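Side-chain contacts in arylsulfatase (Pseudoalteromonas sp. MB47, PDB 7AJ0), which probably hydrolyses sulfate esters of the seaweed polysaccharide fucoidan as an exo-acting, calcium-binding sulfatase that assembles into a hexamer: residues T187-E192 with T206-L211; A255-K260 with K310-L315; M423-D428 with K442-A447. One frame throughout, in Å; residues are numbered along the deposited sequence.

Contact 1: residues T187-E192 with T206-L211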
# COMPACT_ATOMS: atom_id res chain seq x y z
N THR A 187 -14.16 -11.58 31.25
CA THR A 187 -12.73 -11.86 31.32
C THR A 187 -11.88 -10.60 31.44
O THR A 187 -10.75 -10.68 31.92
CB THR A 187 -12.30 -12.66 30.08
OG1 THR A 187 -12.64 -11.94 28.89
CG2 THR A 187 -12.98 -14.02 30.06
N GLN A 188 -12.40 -9.44 31.02
CA GLN A 188 -11.64 -8.21 31.17
C GLN A 188 -11.40 -7.87 32.64
O GLN A 188 -10.51 -7.07 32.94
CB GLN A 188 -12.36 -7.05 30.48
CG GLN A 188 -13.72 -6.71 31.07
CD GLN A 188 -14.44 -5.61 30.31
OE1 GLN A 188 -13.83 -4.88 29.53
NE2 GLN A 188 -15.74 -5.50 30.53
N PHE A 189 -12.17 -8.45 33.56
CA PHE A 189 -11.99 -8.24 34.99
C PHE A 189 -11.30 -9.41 35.67
O PHE A 189 -11.23 -9.45 36.90
CB PHE A 189 -13.35 -7.98 35.66
CG PHE A 189 -14.02 -6.71 35.20
CD1 PHE A 189 -13.55 -5.48 35.63
CD2 PHE A 189 -15.11 -6.76 34.35
CE1 PHE A 189 -14.17 -4.31 35.21
CE2 PHE A 189 -15.73 -5.60 33.93
CZ PHE A 189 -15.26 -4.37 34.36
N LEU A 190 -10.76 -10.36 34.90
CA LEU A 190 -10.11 -11.54 35.44
C LEU A 190 -8.66 -11.68 35.03
O LEU A 190 -7.83 -12.11 35.84
CB LEU A 190 -10.87 -12.80 35.01
CG LEU A 190 -12.34 -12.89 35.41
CD1 LEU A 190 -12.98 -14.15 34.82
CD2 LEU A 190 -12.49 -12.87 36.92
N VAL A 191 -8.32 -11.33 33.79
CA VAL A 191 -6.95 -11.50 33.29
C VAL A 191 -6.22 -10.19 33.57
O VAL A 191 -6.24 -9.25 32.78
CB VAL A 191 -6.93 -11.87 31.81
CG1 VAL A 191 -5.56 -12.40 31.41
CG2 VAL A 191 -8.01 -12.90 31.51
N GLU A 192 -5.56 -10.14 34.73
CA GLU A 192 -4.97 -8.89 35.21
C GLU A 192 -3.99 -8.31 34.20
O GLU A 192 -4.08 -7.13 33.85
CB GLU A 192 -4.29 -9.13 36.56
CG GLU A 192 -3.77 -7.87 37.22
CD GLU A 192 -2.83 -8.18 38.37
OE1 GLU A 192 -3.31 -8.30 39.53
OE2 GLU A 192 -1.61 -8.32 38.12
N THR A 206 -11.62 0.48 40.46
CA THR A 206 -12.76 0.70 41.34
C THR A 206 -13.96 1.22 40.57
O THR A 206 -15.11 0.83 40.85
CB THR A 206 -12.38 1.68 42.45
OG1 THR A 206 -11.40 1.08 43.31
CG2 THR A 206 -13.61 2.06 43.27
N LYS A 207 -13.73 2.09 39.59
CA LYS A 207 -14.84 2.63 38.81
C LYS A 207 -15.40 1.59 37.85
O LYS A 207 -16.61 1.35 37.82
CB LYS A 207 -14.38 3.87 38.04
CG LYS A 207 -14.09 5.07 38.93
CD LYS A 207 -13.50 6.23 38.13
CE LYS A 207 -13.28 7.45 39.00
NZ LYS A 207 -12.40 8.45 38.34
N ALA A 208 -14.53 0.95 37.06
CA ALA A 208 -15.01 0.06 36.01
C ALA A 208 -15.66 -1.19 36.59
O ALA A 208 -16.63 -1.71 36.03
CB ALA A 208 -13.85 -0.32 35.08
N SER A 209 -15.13 -1.70 37.71
CA SER A 209 -15.64 -2.94 38.28
C SER A 209 -17.05 -2.81 38.84
O SER A 209 -17.66 -3.83 39.16
CB SER A 209 -14.70 -3.43 39.38
OG SER A 209 -14.60 -2.48 40.43
N GLN A 210 -17.58 -1.59 38.95
CA GLN A 210 -18.96 -1.42 39.40
C GLN A 210 -19.97 -1.90 38.37
O GLN A 210 -21.12 -2.14 38.72
CB GLN A 210 -19.22 0.05 39.75
CG GLN A 210 -18.69 0.45 41.12
CD GLN A 210 -18.66 1.95 41.32
OE1 GLN A 210 -17.67 2.61 40.99
NE2 GLN A 210 -19.75 2.50 41.85
N LEU A 211 -19.56 -2.03 37.10
CA LEU A 211 -20.40 -2.61 36.06
C LEU A 211 -19.96 -4.02 35.70
O LEU A 211 -20.35 -4.55 34.65
CB LEU A 211 -20.38 -1.71 34.82
CG LEU A 211 -20.90 -0.29 35.03
CD1 LEU A 211 -20.73 0.54 33.77
CD2 LEU A 211 -22.36 -0.29 35.46
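Phe189 reaches out of a loop and lays the far end of its ring against Ala208 and Ser209 of 206-211. The ring carries this contact from its side: CE1 and CZ do the touching, and no other side chain of 187-192 loses surface to 206-211. CZ of Phe189 comes to 3.4 Å from the carbonyl oxygen of Ala208, while CE1 of Phe189 lies 3.7 Å from CA of Ser209. Both approaches are oblique to the ring, and no hydrogen bond links the two segments. With CG turned beside the backbone N and opposite the carbonyl carbon (chi1 -65°), the phenyl group is carried across the gap, and the nearest pair of CA atoms, those of Phe189 and Ser209, can stay 7.2 Å apart.

Ala208 offers two things to the ring, its carbonyl and its methyl. CB of Ala208 is 4.0 Å from CE1 of Phe189, an ordinary apolar approach, and the carbonyl oxygen of Ala208 is already taken by the backbone N of Leu211 (3.1 Å). The contact thus joins the loop after helix 183-187 to the segment carried by helix 202-208, two parts of a largely helical excursion within the sulfatase family region of the alkaline phosphatase clan; the centre of the contact lies about 28 Å from the centre of the chain. Met198 of the intervening helix 196-199 touches both Phe189 and Ala208, and Phe14 of a second subunit packs on Ala208, which places this small apolar cluster beside an interface of the hexamer.

Ser209 meets the ring with its carbon atoms. Its CB is 4.3 Å from CE1 of Phe189, and its hydroxyl is engaged elsewhere, hydrogen-bonded to the carbonyl oxygen of Tyr205 one helical turn back.

Contact 2: residues A255-K260 with K310-L315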
# COMPACT_ATOMS: atom_id res chain seq x y z
N ALA A 255 -38.40 -31.64 29.85
CA ALA A 255 -39.42 -31.50 28.82
C ALA A 255 -39.84 -32.86 28.26
O ALA A 255 -41.02 -33.10 28.00
CB ALA A 255 -38.93 -30.60 27.69
N VAL A 256 -38.88 -33.77 28.07
CA VAL A 256 -39.21 -35.08 27.53
C VAL A 256 -40.00 -35.89 28.55
O VAL A 256 -40.90 -36.66 28.19
CB VAL A 256 -37.94 -35.82 27.08
CG1 VAL A 256 -38.28 -37.23 26.64
CG2 VAL A 256 -37.25 -35.05 25.96
N ASP A 257 -39.68 -35.73 29.84
CA ASP A 257 -40.40 -36.47 30.87
C ASP A 257 -41.82 -35.95 31.04
O ASP A 257 -42.71 -36.71 31.45
CB ASP A 257 -39.64 -36.39 32.20
CG ASP A 257 -38.35 -37.18 32.18
OD1 ASP A 257 -38.10 -37.91 31.20
OD2 ASP A 257 -37.57 -37.07 33.16
N GLU A 258 -42.06 -34.67 30.74
CA GLU A 258 -43.41 -34.12 30.76
C GLU A 258 -44.19 -34.44 29.49
O GLU A 258 -45.41 -34.21 29.46
CB GLU A 258 -43.36 -32.60 30.95
CG GLU A 258 -42.79 -32.15 32.28
CD GLU A 258 -42.55 -30.65 32.33
OE1 GLU A 258 -43.20 -29.92 31.55
OE2 GLU A 258 -41.72 -30.21 33.15
N GLY A 259 -43.53 -34.95 28.46
CA GLY A 259 -44.21 -35.23 27.21
C GLY A 259 -44.50 -34.03 26.35
O GLY A 259 -45.39 -34.09 25.50
N LYS A 260 -43.79 -32.92 26.56
CA LYS A 260 -44.04 -31.71 25.79
C LYS A 260 -42.90 -31.44 24.81
O LYS A 260 -41.74 -31.74 25.10
CB LYS A 260 -44.20 -30.50 26.71
CG LYS A 260 -45.49 -30.49 27.51
CD LYS A 260 -45.55 -29.31 28.47
CE LYS A 260 -46.86 -29.31 29.26
NZ LYS A 260 -46.84 -28.33 30.37
N LYS A 310 -30.59 -39.28 21.92
CA LYS A 310 -30.69 -40.69 21.54
C LYS A 310 -31.14 -41.54 22.72
O LYS A 310 -32.00 -42.41 22.57
CB LYS A 310 -29.34 -41.16 21.01
CG LYS A 310 -29.32 -42.57 20.46
CD LYS A 310 -28.03 -42.81 19.67
CE LYS A 310 -27.93 -44.22 19.14
NZ LYS A 310 -27.22 -45.13 20.08
N GLU A 311 -30.58 -41.29 23.91
CA GLU A 311 -30.92 -42.09 25.08
C GLU A 311 -32.37 -41.88 25.50
O GLU A 311 -32.99 -42.79 26.06
CB GLU A 311 -29.98 -41.75 26.23
CG GLU A 311 -30.11 -42.65 27.45
CD GLU A 311 -31.04 -42.09 28.51
OE1 GLU A 311 -31.27 -40.86 28.52
OE2 GLU A 311 -31.54 -42.88 29.34
N LYS A 312 -32.93 -40.71 25.23
CA LYS A 312 -34.32 -40.41 25.53
C LYS A 312 -35.27 -40.79 24.41
O LYS A 312 -36.48 -40.56 24.53
CB LYS A 312 -34.48 -38.92 25.86
CG LYS A 312 -33.73 -38.49 27.11
CD LYS A 312 -34.69 -38.24 28.26
CE LYS A 312 -34.10 -38.71 29.58
NZ LYS A 312 -34.92 -38.27 30.74
N GLY A 313 -34.76 -41.35 23.31
CA GLY A 313 -35.61 -41.73 22.20
C GLY A 313 -36.26 -40.57 21.48
O GLY A 313 -37.37 -40.73 20.95
N GLN A 314 -35.59 -39.42 21.43
CA GLN A 314 -36.16 -38.22 20.82
C GLN A 314 -35.39 -37.74 19.59
O GLN A 314 -35.66 -36.64 19.11
CB GLN A 314 -36.22 -37.09 21.85
CG GLN A 314 -37.24 -37.29 22.95
CD GLN A 314 -38.66 -37.22 22.44
OE1 GLN A 314 -39.03 -36.29 21.72
NE2 GLN A 314 -39.48 -38.20 22.82
N LEU A 315 -34.46 -38.54 19.06
CA LEU A 315 -33.71 -38.09 17.90
C LEU A 315 -34.59 -38.02 16.66
O LEU A 315 -34.45 -37.10 15.84
CB LEU A 315 -32.51 -39.00 17.64
CG LEU A 315 -31.14 -38.55 18.15
CD1 LEU A 315 -30.06 -39.49 17.63
CD2 LEU A 315 -30.83 -37.11 17.75
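Val256 sends both of its methyl groups to the segment 310-315, just beyond helix 290-311, and each comes within 3.8 Å of CG of Gln314. CG1 of Val256 stands opposite the backbone N (chi1 174°), from where it also meets CD of Lys312 at 4.1 Å. The side chains of Val256 and Gln314 run antiparallel, alongside one another. With CG beside the backbone N (chi1 -70°), the methylene of Gln314 faces the valine, and the bend at chi2 turns the amide off, its OE1 hydrogen-bonded to ND2 of Asn53.

Lys312 is bent rather than extended, at both chi2 (-106°) and chi3. The middle of its chain thereby lies by Val256 and its ammonium group arrives at Asp257, whose side chain it crosses at about a right angle. NZ of Lys312 is 3.2 Å from OD1 of Asp257, a salt bridge with a weak hydrogen bond, whereas OD2 of Asp257 is more distant at 3.8 Å from the same NZ. Asp257 is exposed, and the bridge lies on the outer side of the Val256 packing.

Both segments end helices that flank the parallel strands of the central sheet: helix 240-258 leads into strand 262-267, and helix 290-311 leads into strand 318-324. Each helix is closed by a Schellman motif, with Gly259 and Gly313 adopting positive phi. The arrangement is that of neighbouring helix C-termini in the alpha/beta fold of the alkaline phosphatase clan, packed side by side before the chain enters its next strand.

Contact 3: residues M423-D428 with K442-A447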
# COMPACT_ATOMS: atom_id res chain seq x y z
N MET A 423 -27.33 -7.73 3.32
CA MET A 423 -26.27 -7.59 4.31
C MET A 423 -26.22 -6.15 4.80
O MET A 423 -26.20 -5.22 3.99
CB MET A 423 -24.94 -8.01 3.69
CG MET A 423 -25.12 -9.20 2.74
SD MET A 423 -23.70 -10.28 2.61
CE MET A 423 -24.41 -11.60 1.64
N TRP A 424 -26.23 -5.99 6.12
CA TRP A 424 -26.23 -4.68 6.75
C TRP A 424 -25.12 -4.60 7.78
O TRP A 424 -24.83 -5.58 8.47
CB TRP A 424 -27.57 -4.39 7.45
CG TRP A 424 -28.71 -4.15 6.53
CD1 TRP A 424 -29.38 -5.08 5.80
CD2 TRP A 424 -29.34 -2.90 6.25
NE1 TRP A 424 -30.39 -4.49 5.07
CE2 TRP A 424 -30.38 -3.14 5.33
CE3 TRP A 424 -29.12 -1.58 6.68
CZ2 TRP A 424 -31.20 -2.13 4.83
CZ3 TRP A 424 -29.94 -0.58 6.19
CH2 TRP A 424 -30.96 -0.86 5.28
N SER A 425 -24.51 -3.43 7.89
CA SER A 425 -23.62 -3.08 9.00
C SER A 425 -24.42 -2.10 9.87
O SER A 425 -24.43 -0.89 9.63
CB SER A 425 -22.32 -2.47 8.50
OG SER A 425 -21.48 -2.13 9.59
N ARG A 426 -25.11 -2.65 10.87
CA ARG A 426 -26.02 -1.86 11.70
C ARG A 426 -27.02 -1.12 10.82
O ARG A 426 -27.86 -1.76 10.18
CB ARG A 426 -25.22 -0.91 12.60
CG ARG A 426 -24.29 -1.66 13.54
CD ARG A 426 -24.07 -0.95 14.86
NE ARG A 426 -23.56 -1.88 15.87
CZ ARG A 426 -22.28 -2.21 16.02
NH1 ARG A 426 -21.93 -3.07 16.97
NH2 ARG A 426 -21.36 -1.69 15.22
N GLU A 427 -26.94 0.20 10.76
CA GLU A 427 -27.88 0.99 9.97
C GLU A 427 -27.39 1.24 8.54
O GLU A 427 -28.00 2.04 7.82
CB GLU A 427 -28.16 2.33 10.66
CG GLU A 427 -29.10 2.23 11.85
CD GLU A 427 -28.40 2.43 13.18
OE1 GLU A 427 -27.16 2.58 13.21
OE2 GLU A 427 -29.10 2.43 14.22
N ASP A 428 -26.31 0.59 8.12
CA ASP A 428 -25.75 0.77 6.78
C ASP A 428 -26.02 -0.48 5.95
O ASP A 428 -25.63 -1.58 6.33
CB ASP A 428 -24.25 1.04 6.85
CG ASP A 428 -23.93 2.41 7.41
OD1 ASP A 428 -24.45 3.41 6.89
OD2 ASP A 428 -23.15 2.47 8.39
N LYS A 442 -21.25 -0.80 -0.33
CA LYS A 442 -20.29 -0.19 0.59
C LYS A 442 -19.31 -1.27 1.01
O LYS A 442 -19.69 -2.42 1.22
CB LYS A 442 -20.99 0.43 1.80
CG LYS A 442 -21.80 1.68 1.45
CD LYS A 442 -22.51 2.25 2.67
CE LYS A 442 -23.27 3.52 2.31
NZ LYS A 442 -23.97 4.10 3.49
N VAL A 443 -18.03 -0.90 1.12
CA VAL A 443 -16.94 -1.85 1.25
C VAL A 443 -16.14 -1.53 2.51
O VAL A 443 -15.77 -0.38 2.74
CB VAL A 443 -16.03 -1.83 0.01
CG1 VAL A 443 -14.69 -2.49 0.31
CG2 VAL A 443 -16.72 -2.51 -1.15
N PHE A 444 -15.88 -2.56 3.31
CA PHE A 444 -14.98 -2.44 4.45
C PHE A 444 -13.54 -2.54 3.97
O PHE A 444 -13.19 -3.47 3.23
CB PHE A 444 -15.26 -3.52 5.49
CG PHE A 444 -16.55 -3.32 6.24
CD1 PHE A 444 -17.74 -3.80 5.73
CD2 PHE A 444 -16.55 -2.68 7.46
CE1 PHE A 444 -18.92 -3.62 6.42
CE2 PHE A 444 -17.73 -2.50 8.16
CZ PHE A 444 -18.92 -2.97 7.64
N ASN A 445 -12.70 -1.59 4.39
CA ASN A 445 -11.30 -1.56 4.01
C ASN A 445 -10.47 -1.55 5.28
O ASN A 445 -10.65 -0.67 6.14
CB ASN A 445 -11.00 -0.33 3.14
CG ASN A 445 -9.76 -0.50 2.30
OD1 ASN A 445 -9.69 -1.38 1.44
ND2 ASN A 445 -8.76 0.34 2.54
N THR A 446 -9.57 -2.52 5.42
CA THR A 446 -8.87 -2.77 6.67
C THR A 446 -7.44 -2.25 6.58
O THR A 446 -6.70 -2.60 5.65
CB THR A 446 -8.87 -4.26 6.99
OG1 THR A 446 -10.22 -4.76 6.93
CG2 THR A 446 -8.29 -4.51 8.37
N ALA A 447 -7.04 -1.44 7.57
CA ALA A 447 -5.75 -0.77 7.55
C ALA A 447 -4.64 -1.59 8.20
O ALA A 447 -3.47 -1.41 7.85
CB ALA A 447 -5.86 0.58 8.26
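Ser425 meets the Phe444 ring at its edge. CB of Ser425 lies in the ring plane, 3.5 Å from CZ of Phe444, and OG of Ser425 is 3.3 Å from that same carbon, near the plane. The hydroxyl stands opposite the backbone N of Ser425 (chi1 179°), which carries it out to the ring. Replacing Phe444 by alanine would take away the ring and would probably leave Ser425 and Leu458, a residue of strand 456-460 that the ring also touches, without their aromatic neighbour.

The ionic part pairs Asp428 with Lys442. The lysine chain is fully extended beyond CG, bringing NZ of Lys442 to 3.5 Å from OD1 of Asp428, and the two side chains cross nearly at right angles. Lys442 also touches Asp460.

Backbone bonds shape the side facing strand 442-446: a type II' beta turn, closed by Asp428 N to Ser425 O at 2.8 Å with the reverse bond, Ser425 N to Asp428 O, at 2.7 Å, forms the two-residue turn of the hairpin between strands 420-425 and 428-434. Across the segments, the long ion pair and the edge-on serine make no hydrogen bond, and the charge pairing probably holds only weakly.

Overall arrangement
The three contacts are far apart, with centres 31 to 44 Å from one another, and share no helix or strand. Contact 1 is the buried one and purely apolar in its side-chain pairing, although it sits in a peripheral helical excursion; other subunits reach it. Contacts 2 and 3 are partly buried: contact 2 joins aliphatic packing, contact 3 a serine at a phenyl edge, to a lysine-aspartate bridge. They lie on opposite sides of the chain's centre: contact 2 links helix ends beside the large mixed sheet and is touched by no other chain, whereas contact 3 joins two small antiparallel sheets and, like contact 1, borders the second subunit.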